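Local coordinates for protein putative aspartate aminotransferase (Thermus thermophilus, PDB 1IUG) that is a pyridoxal 5'-phosphate-dependent class-V aminotransferase, probably transferring amino groups between amino acids such as aspartate and 2-oxo acids, at residues R145-K148 and E149-E153. Residues are numbered along the deposited sequence; the frame is centred on the assembly and turned at random.
Sequences RAFK and EKNPE
Phe-147 and Asn-151 meet in a local contact, one turn apart at the C-terminal end of helix 140-150, just before the chain runs on into strand 155-159; they illustrate how a side-chain amide can add a bond to a backbone carbonyl in a helix's last turn. The carbonyl O of Phe-147 gathers three N-H groups. ND2 of Asn-151 makes the straightest of the three bonds, 3.1 Å to that O with an N-H...O angle of 153°, while the backbone N-H groups of Lys-150 and Asn-151 add weak ones. The same amide lies over one face of the Phe-147 ring, their planes 27° apart, with ND2 3.4 Å from CE1 and offset toward the rim, and CB of Asn-151 makes a CH-pi contact 4.2 Å from the ring centroid. With CG anti to the backbone N (chi1 177°), the ring sits beside the carbonyl carbon, facing ND2 and CB; it also packs on Val-156 and Tyr-122. ND2 also donates to Lys-119 O, and OD1 accepts from Tyr-122 N. Replacing Phe-147 by an alanine would probably open a gap against Val-156 and Tyr-122 and leave the Asn-151 amide without its aromatic support. Pro-152 N, 3.1 Å from Lys-148 O, has no hydrogen for the next i to i-4 bond. Helix 140-150 thus ends within a beta-alpha-beta crossover between parallel strands 124-128 and 155-159, in the large domain of a fold-type I PLP enzyme.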
loop_
_atom_site.group_PDB
_atom_site.type_symbol
_atom_site.label_atom_id
_atom_site.label_comp_id
_atom_site.label_asym_id
_atom_site.label_seq_id
_atom_site.Cartn_x
_atom_site.Cartn_y
_atom_site.Cartn_z
ATOM N N ARG A 145 20.984 14.897 -19.645
ATOM C CA ARG A 145 21.604 16.167 -20.003
ATOM C C ARG A 145 21.341 16.644 -21.428
ATOM O O ARG A 145 21.393 17.842 -21.696
ATOM C CB ARG A 145 23.088 16.263 -19.584
ATOM C CG ARG A 145 24.161 15.827 -20.562
ATOM C CD ARG A 145 24.052 14.377 -20.951
ATOM N NE ARG A 145 25.282 13.913 -21.597
ATOM C CZ ARG A 145 26.380 13.541 -20.944
ATOM N NH1 ARG A 145 26.421 13.574 -19.616
ATOM N NH2 ARG A 145 27.433 13.113 -21.623
ATOM N N ALA A 146 20.984 15.720 -22.318
ATOM C CA ALA A 146 20.655 16.080 -23.696
ATOM C C ALA A 146 19.330 16.848 -23.643
ATOM O O ALA A 146 19.154 17.861 -24.325
ATOM C CB ALA A 146 20.512 14.834 -24.554
ATOM N N PHE A 147 18.422 16.379 -22.787
ATOM C CA PHE A 147 17.119 17.010 -22.599
ATOM C C PHE A 147 17.275 18.352 -21.869
ATOM O O PHE A 147 16.614 19.330 -22.209
ATOM C CB PHE A 147 16.199 16.078 -21.797
ATOM C CG PHE A 147 14.850 16.667 -21.486
ATOM C CD1 PHE A 147 13.837 16.666 -22.444
ATOM C CD2 PHE A 147 14.589 17.217 -20.235
ATOM C CE1 PHE A 147 12.582 17.204 -22.160
ATOM C CE2 PHE A 147 13.337 17.758 -19.940
ATOM C CZ PHE A 147 12.333 17.751 -20.905
ATOM N N LYS A 148 18.143 18.376 -20.859
ATOM C CA LYS A 148 18.411 19.577 -20.066
ATOM C C LYS A 148 19.030 20.713 -20.895
ATOM O O LYS A 148 18.819 21.890 -20.596
ATOM C CB LYS A 148 19.360 19.250 -18.906
ATOM C CG LYS A 148 18.746 18.595 -17.669
ATOM C CD LYS A 148 17.679 19.465 -17.027
ATOM C CE LYS A 148 17.082 18.827 -15.764
ATOM N NZ LYS A 148 17.655 17.505 -15.397
ATOM N N GLU A 149 19.836 20.356 -21.894
ATOM C CA GLU A 149 20.480 21.349 -22.756
ATOM C C GLU A 149 19.456 22.182 -23.505
ATOM O O GLU A 149 19.632 23.387 -23.680
ATOM C CB GLU A 149 21.411 20.679 -23.771
ATOM C CG GLU A 149 22.777 20.296 -23.221
ATOM C CD GLU A 149 23.717 19.736 -24.285
ATOM O OE1 GLU A 149 23.469 19.950 -25.495
ATOM O OE2 GLU A 149 24.717 19.086 -23.900
ATOM N N LYS A 150 18.392 21.524 -23.951
ATOM C CA LYS A 150 17.324 22.177 -24.690
ATOM C C LYS A 150 16.189 22.650 -23.782
ATOM O O LYS A 150 15.367 23.478 -24.184
ATOM C CB LYS A 150 16.789 21.230 -25.771
ATOM C CG LYS A 150 17.814 20.876 -26.848
ATOM C CD LYS A 150 18.290 22.131 -27.580
ATOM C CE LYS A 150 19.320 21.840 -28.672
ATOM N NZ LYS A 150 19.670 20.401 -28.820
ATOM N N ASN A 151 16.145 22.122 -22.560
ATOM C CA ASN A 151 15.115 22.495 -21.590
ATOM C C ASN A 151 15.751 22.731 -20.219
ATOM O O ASN A 151 15.595 21.925 -19.299
ATOM C CB ASN A 151 14.047 21.397 -21.491
ATOM C CG ASN A 151 13.418 21.068 -22.827
ATOM O OD1 ASN A 151 12.491 21.740 -23.269
ATOM N ND2 ASN A 151 13.919 20.026 -23.477
ATOM N N PRO A 152 16.463 23.861 -20.062
ATOM C CA PRO A 152 17.149 24.258 -18.826
ATOM C C PRO A 152 16.259 24.264 -17.585
ATOM O O PRO A 152 16.734 24.047 -16.474
ATOM C CB PRO A 152 17.638 25.669 -19.152
ATOM C CG PRO A 152 17.869 25.609 -20.620
ATOM C CD PRO A 152 16.638 24.894 -21.098
ATOM N N GLU A 153 14.973 24.530 -17.781
ATOM C CA GLU A 153 14.025 24.570 -16.676
ATOM C C GLU A 153 13.195 23.289 -16.550
ATOM O O GLU A 153 12.300 23.203 -15.708
ATOM C CB GLU A 153 13.108 25.789 -16.819
ATOM C CG GLU A 153 13.830 27.137 -16.735
ATOM C CD GLU A 153 14.256 27.507 -15.317
ATOM O OE1 GLU A 153 14.922 26.690 -14.644
ATOM O OE2 GLU A 153 13.926 28.631 -14.874
#